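Local atomic coordinates of oligopeptide-binding protein AppA (Bacillus subtilis, PDB entry 1XOC), a protein that binds oligopeptides, here a nonapeptide, for the APP permease, a transport system that can substitute for OPP in sporulation and genetic competence. Residues W271-E276 and K282-L287; K345-N348 and L353-D356; D350-L353 and K358-S361; V379-L384 and I389-Q394. One frame throughout, in Å; residues are numbered along the deposited sequence.

How the contacts relate
Contacts 2 and 3 are two halves of one zinc-binding loop and the short hairpin after it: their centres lie about 6 Å apart, they share Leu353, and Asp346 OD2 receives the backbone N-H of Gly351. Contact 4, whose centre is about 12 Å from that of contact 3, packs a helix on a strand lying parallel to 358-367, with a salt bridge from Lys359 to Glu390 joining the two. Contact 1 packs against both, its centre about 14 Å from that of contact 4; Leu287 reaches Leu384 and Ile389, while Val283 touches Phe360. Leu353 also meets Ile389, whose side chain is about 10 Å from the zinc, linking the surface metal site to the buried packing.

Contact 1 (W271-E276 and K282-L287); sequences WNEKNE and KVRQAL
The end of strand 265-271 and the loop after it fold back on helix 281-289: Trp271, the last strand residue, and Glu273 of the loop meet Arg284 and Leu287, which stand one helical turn apart; a type I beta turn from Asn272 to Asn275 reverses the chain. Trp271 lays one face of its indole over Leu287. CD1 of Leu287 sits 3.7 Å from the centroid of the six-membered ring, only 1° off the ring normal, a CH-pi contact, and Leu287 CB touches Trp271 CZ2 at 3.8 Å. A broad flat ring suits this place because a single methyl can rest on all of its benzene part, while the indole NE1 is hydrogen-bonded to Thr484 OG1. With an alanine at Trp271, the Leu287 methyl would probably lose the surface it rests on and Thr484 the N-H that reaches its hydroxyl. Arg284 needs its whole length here: bent at chi3 (-55°), it gives NE, NH1 and NH2 to the backbone oxygens of Gln481, Phe278 and Asp480. These bonds are likely to hold the guanidinium flat, and carbonyls bring no full charge. Glu273 brings one from above: its extended chain stacks the carboxylate on the guanidinium, the planes 8° apart. The resulting salt bridge is one of charges alone, with Glu273 OE1 3.4 Å from Arg284 NH1 and no N-H aimed at it.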
loop_
_atom_site.group_PDB
_atom_site.type_symbol
_atom_site.label_atom_id
_atom_site.label_comp_id
_atom_site.label_asym_id
_atom_site.label_seq_id
_atom_site.Cartn_x
_atom_site.Cartn_y
_atom_site.Cartn_z
ATOM N N TRP A 271 -13.625 9.741 -1.594
ATOM C CA TRP A 271 -14.859 10.231 -2.194
ATOM C C TRP A 271 -14.722 10.250 -3.720
ATOM O O TRP A 271 -13.980 11.040 -4.255
ATOM C CB TRP A 271 -15.153 11.650 -1.701
ATOM C CG TRP A 271 -15.173 11.845 -0.214
ATOM C CD1 TRP A 271 -14.302 12.571 0.519
ATOM C CD2 TRP A 271 -16.148 11.354 0.698
ATOM N NE1 TRP A 271 -14.647 12.535 1.843
ATOM C CE2 TRP A 271 -15.785 11.795 1.976
ATOM C CE3 TRP A 271 -17.292 10.577 0.566
ATOM C CZ2 TRP A 271 -16.526 11.497 3.106
ATOM C CZ3 TRP A 271 -18.022 10.276 1.691
ATOM C CH2 TRP A 271 -17.640 10.735 2.940
ATOM N N ASN A 272 -15.427 9.357 -4.404
ATOM C CA ASN A 272 -15.254 9.214 -5.849
ATOM C C ASN A 272 -15.887 10.380 -6.591
ATOM O O ASN A 272 -17.099 10.512 -6.604
ATOM C CB ASN A 272 -15.861 7.902 -6.338
ATOM C CG ASN A 272 -15.461 7.561 -7.755
ATOM O OD1 ASN A 272 -15.667 6.443 -8.216
ATOM N ND2 ASN A 272 -14.867 8.507 -8.441
ATOM N N GLU A 273 -15.056 11.236 -7.191
ATOM C CA GLU A 273 -15.546 12.441 -7.899
ATOM C C GLU A 273 -16.182 12.137 -9.275
ATOM O O GLU A 273 -16.709 13.041 -9.938
ATOM C CB GLU A 273 -14.439 13.482 -7.990
ATOM C CG GLU A 273 -13.899 13.849 -6.619
ATOM C CD GLU A 273 -12.899 14.953 -6.631
ATOM O OE1 GLU A 273 -12.057 14.976 -5.704
ATOM O OE2 GLU A 273 -12.953 15.789 -7.551
ATOM N N LYS A 274 -16.187 10.871 -9.684
ATOM C CA LYS A 274 -17.053 10.423 -10.777
ATOM C C LYS A 274 -18.506 10.551 -10.350
ATOM O O LYS A 274 -19.385 10.780 -11.184
ATOM C CB LYS A 274 -16.795 8.970 -11.152
ATOM C CG LYS A 274 -15.791 8.768 -12.227
ATOM C CD LYS A 274 -15.673 7.288 -12.577
ATOM C CE LYS A 274 -16.595 6.874 -13.708
ATOM N NZ LYS A 274 -16.749 5.372 -13.735
ATOM N N ASN A 275 -18.760 10.390 -9.055
ATOM C CA ASN A 275 -20.104 10.552 -8.497
ATOM C C ASN A 275 -20.414 12.029 -8.285
ATOM O O ASN A 275 -19.693 12.723 -7.579
ATOM C CB ASN A 275 -20.250 9.779 -7.176
ATOM C CG ASN A 275 -21.696 9.665 -6.703
ATOM O OD1 ASN A 275 -22.419 10.661 -6.622
ATOM N ND2 ASN A 275 -22.116 8.451 -6.363
ATOM N N GLU A 276 -21.502 12.482 -8.909
ATOM C CA GLU A 276 -22.002 13.850 -8.811
ATOM C C GLU A 276 -21.980 14.401 -7.386
ATOM O O GLU A 276 -21.738 15.593 -7.175
ATOM C CB GLU A 276 -23.464 13.910 -9.294
ATOM C CG GLU A 276 -23.723 13.465 -10.727
ATOM C CD GLU A 276 -25.218 13.123 -10.984
ATOM O OE1 GLU A 276 -26.082 14.037 -10.883
ATOM O OE2 GLU A 276 -25.526 11.935 -11.287
ATOM N N LYS A 282 -16.711 22.039 -1.687
ATOM C CA LYS A 282 -17.384 22.486 -0.462
ATOM C C LYS A 282 -18.188 21.359 0.192
ATOM O O LYS A 282 -18.241 21.262 1.425
ATOM C CB LYS A 282 -18.262 23.714 -0.717
ATOM C CG LYS A 282 -18.472 24.511 0.548
ATOM C CD LYS A 282 -18.947 25.918 0.275
ATOM C CE LYS A 282 -20.427 25.978 0.355
ATOM N NZ LYS A 282 -20.809 25.476 1.681
ATOM N N VAL A 283 -18.775 20.492 -0.631
ATOM C CA VAL A 283 -19.475 19.306 -0.127
ATOM C C VAL A 283 -18.491 18.355 0.571
ATOM O O VAL A 283 -18.760 17.906 1.685
ATOM C CB VAL A 283 -20.277 18.589 -1.253
ATOM C CG1 VAL A 283 -20.742 17.174 -0.838
ATOM C CG2 VAL A 283 -21.473 19.459 -1.656
ATOM N N ARG A 284 -17.362 18.057 -0.074
ATOM C CA ARG A 284 -16.342 17.207 0.546
ATOM C C ARG A 284 -15.842 17.781 1.870
ATOM O O ARG A 284 -15.706 17.056 2.852
ATOM C CB ARG A 284 -15.171 16.943 -0.392
ATOM C CG ARG A 284 -15.561 16.171 -1.623
ATOM C CD ARG A 284 -14.363 15.647 -2.357
ATOM N NE ARG A 284 -13.404 16.710 -2.692
ATOM C CZ ARG A 284 -13.430 17.435 -3.809
ATOM N NH1 ARG A 284 -14.375 17.250 -4.721
ATOM N NH2 ARG A 284 -12.522 18.378 -4.004
ATOM N N GLN A 285 -15.622 19.093 1.914
ATOM C CA GLN A 285 -15.242 19.758 3.161
ATOM C C GLN A 285 -16.328 19.619 4.235
ATOM O O GLN A 285 -16.030 19.451 5.415
ATOM C CB GLN A 285 -14.957 21.238 2.916
ATOM C CG GLN A 285 -13.716 21.530 2.076
ATOM C CD GLN A 285 -13.540 23.004 1.791
ATOM O OE1 GLN A 285 -12.445 23.443 1.459
ATOM N NE2 GLN A 285 -14.622 23.778 1.906
ATOM N N ALA A 286 -17.581 19.710 3.810
ATOM C CA ALA A 286 -18.726 19.552 4.709
ATOM C C ALA A 286 -18.796 18.140 5.295
ATOM O O ALA A 286 -19.114 17.965 6.476
ATOM C CB ALA A 286 -20.004 19.875 3.978
ATOM N N LEU A 287 -18.519 17.132 4.474
ATOM C CA LEU A 287 -18.556 15.743 4.930
ATOM C C LEU A 287 -17.510 15.508 6.007
ATOM O O LEU A 287 -17.780 14.887 7.034
ATOM C CB LEU A 287 -18.345 14.784 3.764
ATOM C CG LEU A 287 -19.433 14.731 2.696
ATOM C CD1 LEU A 287 -18.947 14.087 1.410
ATOM C CD2 LEU A 287 -20.633 13.982 3.206
#

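Contact 2 (K345-N348 and L353-D356); sequences KDTN and LDKD. With ZN (zinc ion), chain M.
Lys345 and Asp354 face each other as an antiparallel hydrogen-bonded pair, a single bridge in which Lys345 N gives to Asp354 O at 3.2 Å and Asp354 N returns a bond to Lys345 O at 2.9 Å. The Leu353 methyl CD2 lies against the backbone beside the bridge, 3.7 Å from Lys345 CA. The Asp354 side chain turns toward the other segment and both carboxylate oxygens bind zinc, OD2 at 2.2 Å and OD1 at 2.5 Å. Asp354 OD2 also accepts the backbone N-H of Thr347 (N at 3.2 Å), from the anti side and 34° out of the carboxylate plane. Spacing and residue types resemble the DxDxDG loops of calcium-binding proteins, with Asp346, Asn348, Asp350 and Gly351 at positions one, three, five and six. The side-chain amide of Asn348 binds the same zinc, its plane 89° from the Asp354 carboxylate. Asp346 does not reach the metal but shapes the loop. With CG anti to N (chi1 180°), its OD1 accepts from Asn348 N at 3.0 Å, an Asx turn, while OD2 takes the N-H of Gly351. Asp346 OD1 stands 3.1 Å from Asp354 OD2, acceptors whose repulsion is probably eased by the zinc and nearby N-H groups.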
loop_
_atom_site.group_PDB
_atom_site.type_symbol
_atom_site.label_atom_id
_atom_site.label_comp_id
_atom_site.label_asym_id
_atom_site.label_seq_id
_atom_site.Cartn_x
_atom_site.Cartn_y
_atom_site.Cartn_z
ATOM N N LYS A 345 -30.674 20.942 0.445
ATOM C CA LYS A 345 -31.622 21.018 1.547
ATOM C C LYS A 345 -32.735 20.010 1.311
ATOM O O LYS A 345 -33.011 19.644 0.175
ATOM C CB LYS A 345 -32.168 22.444 1.706
ATOM C CG LYS A 345 -33.331 22.810 0.824
ATOM C CD LYS A 345 -33.973 24.139 1.277
ATOM C CE LYS A 345 -33.068 25.355 0.975
ATOM N NZ LYS A 345 -31.802 25.421 1.785
ATOM N N ASP A 346 -33.336 19.523 2.389
ATOM C CA ASP A 346 -34.445 18.589 2.277
ATOM C C ASP A 346 -35.639 19.380 1.744
ATOM O O ASP A 346 -36.082 20.328 2.384
ATOM C CB ASP A 346 -34.753 17.985 3.647
ATOM C CG ASP A 346 -35.936 16.985 3.611
ATOM O OD1 ASP A 346 -36.552 16.693 2.534
ATOM O OD2 ASP A 346 -36.288 16.476 4.694
ATOM N N THR A 347 -36.133 18.996 0.568
ATOM C CA THR A 347 -37.261 19.687 -0.065
ATOM C C THR A 347 -38.488 18.797 -0.198
ATOM O O THR A 347 -39.436 19.146 -0.901
ATOM C CB THR A 347 -36.890 20.168 -1.471
ATOM O OG1 THR A 347 -36.484 19.046 -2.265
ATOM C CG2 THR A 347 -35.768 21.177 -1.407
ATOM N N ASN A 348 -38.480 17.649 0.469
ATOM C CA ASN A 348 -39.604 16.718 0.386
ATOM C C ASN A 348 -39.984 16.080 1.730
ATOM O O ASN A 348 -40.739 15.082 1.771
ATOM C CB ASN A 348 -39.317 15.647 -0.686
ATOM C CG ASN A 348 -37.929 15.060 -0.573
ATOM O OD1 ASN A 348 -37.285 14.756 -1.582
ATOM N ND2 ASN A 348 -37.442 14.908 0.662
ATOM N N LEU A 353 -31.243 15.187 2.449
ATOM C CA LEU A 353 -31.017 16.364 1.619
ATOM C C LEU A 353 -31.266 16.098 0.146
ATOM O O LEU A 353 -31.014 14.999 -0.350
ATOM C CB LEU A 353 -29.592 16.891 1.803
ATOM C CG LEU A 353 -29.192 17.281 3.229
ATOM C CD1 LEU A 353 -27.710 17.537 3.294
ATOM C CD2 LEU A 353 -29.949 18.494 3.713
ATOM N N ASP A 354 -31.681 17.151 -0.551
ATOM C CA ASP A 354 -32.174 17.081 -1.916
ATOM C C ASP A 354 -31.497 18.222 -2.718
ATOM O O ASP A 354 -31.282 19.299 -2.180
ATOM C CB ASP A 354 -33.713 17.242 -1.895
ATOM C CG ASP A 354 -34.436 16.060 -1.210
ATOM O OD1 ASP A 354 -34.558 15.017 -1.871
ATOM O OD2 ASP A 354 -34.921 16.065 -0.039
ATOM N N LYS A 355 -31.128 17.968 -3.975
ATOM C CA LYS A 355 -30.625 18.989 -4.883
ATOM C C LYS A 355 -30.855 18.577 -6.332
ATOM O O LYS A 355 -30.514 17.468 -6.728
ATOM C CB LYS A 355 -29.139 19.252 -4.653
ATOM C CG LYS A 355 -28.539 20.217 -5.663
ATOM C CD LYS A 355 -27.135 20.633 -5.298
ATOM C CE LYS A 355 -26.586 21.575 -6.345
ATOM N NZ LYS A 355 -25.347 22.206 -5.841
ATOM N N ASP A 356 -31.443 19.484 -7.108
ATOM C CA ASP A 356 -31.678 19.285 -8.542
ATOM C C ASP A 356 -32.290 17.915 -8.849
ATOM O O ASP A 356 -31.814 17.201 -9.730
ATOM C CB ASP A 356 -30.367 19.486 -9.321
ATOM C CG ASP A 356 -29.807 20.910 -9.193
ATOM O OD1 ASP A 356 -30.604 21.879 -9.159
ATOM O OD2 ASP A 356 -28.559 21.056 -9.132
HETATM ZN ZN ZN M . -35.467 13.911 0.213
#

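Contact 3 (D350-L353 and K358-S361); sequences DGIL and KKFS. With ZN (zinc ion), chain M.
Leu353 O takes a hydrogen bond of 2.9 Å from Phe360 N (158° at the hydrogen) and, more loosely, a CA-H...O contact from Lys359, with CA at 3.5 Å. Beside this bond the Leu353 and Phe360 side chains meet at their CB atoms, 4.3 Å apart. The Phe360 ring then leads away to the interior, against Trp344 and Ile389, a place for a large apolar group. Phe360 is also the centre of an inverse gamma turn, which bends the chain just after the bond. Toward the surface, Ile352 lays its CD1 along CB, CG and CD of Lys359, and the approach to CB is tight at 3.4 Å. The long lysine suits both neighbourhoods, its methylenes resting on the isoleucine while NZ makes a salt bridge to Glu390, a residue that also takes the hydroxyl of Ser361. Asp350 carries the metal end. Its CG lies between the backbone N and the carbonyl carbon (chi1 73°), which turns the carboxylate back over its own loop; OD1 and OD2 each bind zinc at 2.3 Å. Asp350 OD1 also accepts from Ile352 N at 2.6 Å; the N-H meets it from above the carboxylate plane, and the bond closes an Asx turn. Gly351 between them has a positive phi (84°) at which a CB would press on the preceding carbonyl. Asn348, Asp350, Ile352 (through its backbone O) and Asp354 form the zinc site, in a loop like the DxDxDG calcium-binding loops but leading into a beta hairpin.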
loop_
_atom_site.group_PDB
_atom_site.type_symbol
_atom_site.label_atom_id
_atom_site.label_comp_id
_atom_site.label_asym_id
_atom_site.label_seq_id
_atom_site.Cartn_x
_atom_site.Cartn_y
_atom_site.Cartn_z
ATOM N N ASP A 350 -38.449 14.208 3.799
ATOM C CA ASP A 350 -38.086 12.804 4.035
ATOM C C ASP A 350 -36.871 12.650 4.957
ATOM O O ASP A 350 -36.411 11.535 5.222
ATOM C CB ASP A 350 -37.878 12.061 2.703
ATOM C CG ASP A 350 -36.558 12.473 1.970
ATOM O OD1 ASP A 350 -35.754 13.414 2.439
ATOM O OD2 ASP A 350 -36.314 11.898 0.881
ATOM N N GLY A 351 -36.343 13.777 5.426
ATOM C CA GLY A 351 -35.194 13.783 6.308
ATOM C C GLY A 351 -33.861 13.702 5.589
ATOM O O GLY A 351 -32.808 13.740 6.228
ATOM N N ILE A 352 -33.861 13.586 4.267
ATOM C CA ILE A 352 -32.581 13.513 3.571
ATOM C C ILE A 352 -32.429 14.601 2.523
ATOM O O ILE A 352 -33.358 14.901 1.783
ATOM C CB ILE A 352 -32.277 12.090 3.009
ATOM C CG1 ILE A 352 -32.664 11.933 1.543
ATOM C CG2 ILE A 352 -32.923 10.985 3.855
ATOM C CD1 ILE A 352 -31.710 11.053 0.841
ATOM N N LEU A 353 -31.243 15.187 2.449
ATOM C CA LEU A 353 -31.017 16.364 1.619
ATOM C C LEU A 353 -31.266 16.098 0.146
ATOM O O LEU A 353 -31.014 14.999 -0.350
ATOM C CB LEU A 353 -29.592 16.891 1.803
ATOM C CG LEU A 353 -29.192 17.281 3.229
ATOM C CD1 LEU A 353 -27.710 17.537 3.294
ATOM C CD2 LEU A 353 -29.949 18.494 3.713
ATOM N N LYS A 358 -32.219 15.197 -7.064
ATOM C CA LYS A 358 -31.375 14.087 -6.616
ATOM C C LYS A 358 -31.281 14.099 -5.096
ATOM O O LYS A 358 -31.165 15.167 -4.501
ATOM C CB LYS A 358 -29.961 14.232 -7.181
ATOM C CG LYS A 358 -29.698 13.525 -8.513
ATOM C CD LYS A 358 -28.205 13.179 -8.651
ATOM C CE LYS A 358 -27.795 12.021 -7.720
ATOM N NZ LYS A 358 -26.333 11.984 -7.445
ATOM N N LYS A 359 -31.292 12.920 -4.477
ATOM C CA LYS A 359 -31.190 12.827 -3.026
ATOM C C LYS A 359 -29.763 12.467 -2.676
ATOM O O LYS A 359 -29.098 11.800 -3.455
ATOM C CB LYS A 359 -32.193 11.812 -2.465
ATOM C CG LYS A 359 -31.887 10.341 -2.711
ATOM C CD LYS A 359 -33.011 9.420 -2.186
ATOM C CE LYS A 359 -32.541 7.951 -2.046
ATOM N NZ LYS A 359 -33.181 7.215 -0.897
ATOM N N PHE A 360 -29.294 12.929 -1.522
ATOM C CA PHE A 360 -27.926 12.672 -1.094
ATOM C C PHE A 360 -27.909 11.287 -0.448
ATOM O O PHE A 360 -28.078 11.152 0.758
ATOM C CB PHE A 360 -27.441 13.744 -0.120
ATOM C CG PHE A 360 -25.956 13.996 -0.181
ATOM C CD1 PHE A 360 -25.473 15.288 -0.310
ATOM C CD2 PHE A 360 -25.036 12.944 -0.118
ATOM C CE1 PHE A 360 -24.114 15.544 -0.363
ATOM C CE2 PHE A 360 -23.660 13.204 -0.170
ATOM C CZ PHE A 360 -23.212 14.503 -0.296
ATOM N N SER A 361 -27.727 10.276 -1.297
ATOM C CA SER A 361 -27.749 8.875 -0.922
ATOM C C SER A 361 -26.662 8.139 -1.692
ATOM O O SER A 361 -26.579 8.272 -2.915
ATOM C CB SER A 361 -29.092 8.272 -1.301
ATOM O OG SER A 361 -29.115 6.882 -1.031
HETATM ZN ZN ZN M . -35.467 13.911 0.213
#

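Contact 4 (V379-L384 and I389-Q394); sequences VVQEQL and IEVKTQ
Helix 371-385 and strand 390-396 are the last two elements of a beta-alpha-beta unit that starts with strand 358-367; helix segment 379-384 runs nearly antiparallel to 390-394, at 167° and 7.6 Å between axes. Apolar packing fills the inner side. Leu384 CB meets Ile389 CB at 4.0 Å, and the two residues continue to Leu287 of helix 281-289, so that branched aliphatic chains suit both positions. Val391 turns toward the helix and presses CG1 to within 3.6 Å of Gln381 CA; a short, beta-branched residue fits where strand and helix come this close. Two direct hydrogen bonds join helix and strand. Ile389 N gives to Leu384 O at 3.0 Å, closing the turn from helix to strand. Further along, Gln381 reaches over to the strand backbone with CG anti to N (chi1 173°), and its NE2 donates to Val391 O at 2.8 Å, almost straight (174°) and with that oxygen in the amide plane. With an alanine at Gln381, Val391 O would probably be left without this donor and the Thr393 methyl without the amide that crosses it. Water supplies the third kind of link. One molecule donates to Gln381 O and Ile389 O while accepting from Val391 N, so three backbone atoms hold it between the elements. A second accepts from Gln381 NE2 at 3.2 Å and from Thr393 N at 3.0 Å.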
loop_
_atom_site.group_PDB
_atom_site.type_symbol
_atom_site.label_atom_id
_atom_site.label_comp_id
_atom_site.label_asym_id
_atom_site.label_seq_id
_atom_site.Cartn_x
_atom_site.Cartn_y
_atom_site.Cartn_z
ATOM N N VAL A 379 -20.331 3.951 11.815
ATOM C CA VAL A 379 -20.290 5.231 12.515
ATOM C C VAL A 379 -20.488 6.413 11.547
ATOM O O VAL A 379 -21.215 7.363 11.844
ATOM C CB VAL A 379 -18.971 5.393 13.308
ATOM C CG1 VAL A 379 -18.861 6.811 13.865
ATOM C CG2 VAL A 379 -18.876 4.389 14.462
ATOM N N VAL A 380 -19.858 6.343 10.389
ATOM C CA VAL A 380 -20.072 7.335 9.340
ATOM C C VAL A 380 -21.545 7.357 8.916
ATOM O O VAL A 380 -22.152 8.428 8.759
ATOM C CB VAL A 380 -19.134 7.095 8.130
ATOM C CG1 VAL A 380 -19.476 8.044 6.982
ATOM C CG2 VAL A 380 -17.667 7.254 8.549
ATOM N N GLN A 381 -22.150 6.189 8.725
ATOM C CA GLN A 381 -23.588 6.147 8.399
ATOM C C GLN A 381 -24.415 6.860 9.431
ATOM O O GLN A 381 -25.349 7.584 9.090
ATOM C CB GLN A 381 -24.034 4.704 8.271
ATOM C CG GLN A 381 -25.482 4.455 8.094
ATOM C CD GLN A 381 -25.731 2.979 8.123
ATOM O OE1 GLN A 381 -25.549 2.325 9.161
ATOM N NE2 GLN A 381 -26.130 2.424 6.971
ATOM N N GLU A 382 -24.104 6.644 10.705
ATOM C CA GLU A 382 -24.894 7.250 11.775
ATOM C C GLU A 382 -24.670 8.762 11.860
ATOM O O GLU A 382 -25.634 9.516 11.999
ATOM C CB GLU A 382 -24.637 6.543 13.121
ATOM C CG GLU A 382 -25.222 5.108 13.127
ATOM C CD GLU A 382 -24.799 4.202 14.321
ATOM O OE1 GLU A 382 -23.873 4.586 15.089
ATOM O OE2 GLU A 382 -25.389 3.087 14.475
ATOM N N GLN A 383 -23.410 9.194 11.784
ATOM C CA GLN A 383 -23.070 10.616 11.885
ATOM C C GLN A 383 -23.598 11.428 10.700
ATOM O O GLN A 383 -24.098 12.538 10.886
ATOM C CB GLN A 383 -21.555 10.829 12.104
ATOM C CG GLN A 383 -21.085 10.340 13.488
ATOM C CD GLN A 383 -19.612 10.541 13.766
ATOM O OE1 GLN A 383 -19.069 10.089 14.797
ATOM N NE2 GLN A 383 -18.945 11.168 12.858
ATOM N N LEU A 384 -23.520 10.884 9.490
ATOM C CA LEU A 384 -24.044 11.600 8.330
ATOM C C LEU A 384 -25.568 11.608 8.274
ATOM O O LEU A 384 -26.164 12.540 7.709
ATOM C CB LEU A 384 -23.449 11.043 7.033
ATOM C CG LEU A 384 -21.933 11.240 6.895
ATOM C CD1 LEU A 384 -21.443 10.720 5.563
ATOM C CD2 LEU A 384 -21.538 12.706 7.048
ATOM N N ILE A 389 -27.903 12.954 5.264
ATOM C CA ILE A 389 -27.230 12.202 4.224
ATOM C C ILE A 389 -27.420 10.706 4.494
ATOM O O ILE A 389 -27.147 10.235 5.599
ATOM C CB ILE A 389 -25.747 12.557 4.195
ATOM C CG1 ILE A 389 -25.595 14.002 3.694
ATOM C CG2 ILE A 389 -24.981 11.572 3.314
ATOM C CD1 ILE A 389 -24.164 14.511 3.636
ATOM N N GLU A 390 -27.881 9.986 3.475
ATOM C CA GLU A 390 -28.218 8.569 3.566
ATOM C C GLU A 390 -27.069 7.715 3.027
ATOM O O GLU A 390 -26.691 7.815 1.860
ATOM C CB GLU A 390 -29.504 8.290 2.772
ATOM C CG GLU A 390 -29.921 6.826 2.704
ATOM C CD GLU A 390 -31.246 6.609 1.999
ATOM O OE1 GLU A 390 -31.375 6.895 0.786
ATOM O OE2 GLU A 390 -32.183 6.134 2.665
ATOM N N VAL A 391 -26.526 6.861 3.882
ATOM C CA VAL A 391 -25.465 5.949 3.457
ATOM C C VAL A 391 -25.842 4.483 3.699
ATOM O O VAL A 391 -26.370 4.135 4.757
ATOM C CB VAL A 391 -24.037 6.380 3.969
ATOM C CG1 VAL A 391 -24.062 7.383 5.034
ATOM C CG2 VAL A 391 -23.113 5.180 4.267
ATOM N N LYS A 392 -25.662 3.682 2.648
ATOM C CA LYS A 392 -25.741 2.231 2.691
ATOM C C LYS A 392 -24.326 1.722 2.866
ATOM O O LYS A 392 -23.428 2.142 2.132
ATOM C CB LYS A 392 -26.302 1.683 1.370
ATOM C CG LYS A 392 -26.442 0.134 1.333
ATOM C CD LYS A 392 -27.139 -0.404 0.063
ATOM C CE LYS A 392 -26.143 -0.580 -1.089
ATOM N NZ LYS A 392 -25.234 -1.757 -0.915
ATOM N N THR A 393 -24.102 0.815 3.802
ATOM C CA THR A 393 -22.753 0.266 3.948
ATOM C C THR A 393 -22.676 -1.050 3.171
ATOM O O THR A 393 -23.691 -1.730 2.993
ATOM C CB THR A 393 -22.337 0.090 5.432
ATOM O OG1 THR A 393 -23.190 -0.853 6.070
ATOM C CG2 THR A 393 -22.412 1.386 6.192
ATOM N N GLN A 394 -21.486 -1.390 2.675
ATOM C CA GLN A 394 -21.306 -2.644 1.961
ATOM C C GLN A 394 -19.900 -3.153 2.222
ATOM O O GLN A 394 -18.942 -2.430 2.033
ATOM C CB GLN A 394 -21.577 -2.466 0.467
ATOM C CG GLN A 394 -21.656 -3.785 -0.303
ATOM C CD GLN A 394 -21.630 -3.604 -1.817
ATOM O OE1 GLN A 394 -21.211 -4.498 -2.530
ATOM N NE2 GLN A 394 -22.052 -2.456 -2.303
HETATM O O HOH W 1 -26.807 7.679 6.826
HETATM O O HOH W 2 -26.581 -0.205 5.199
#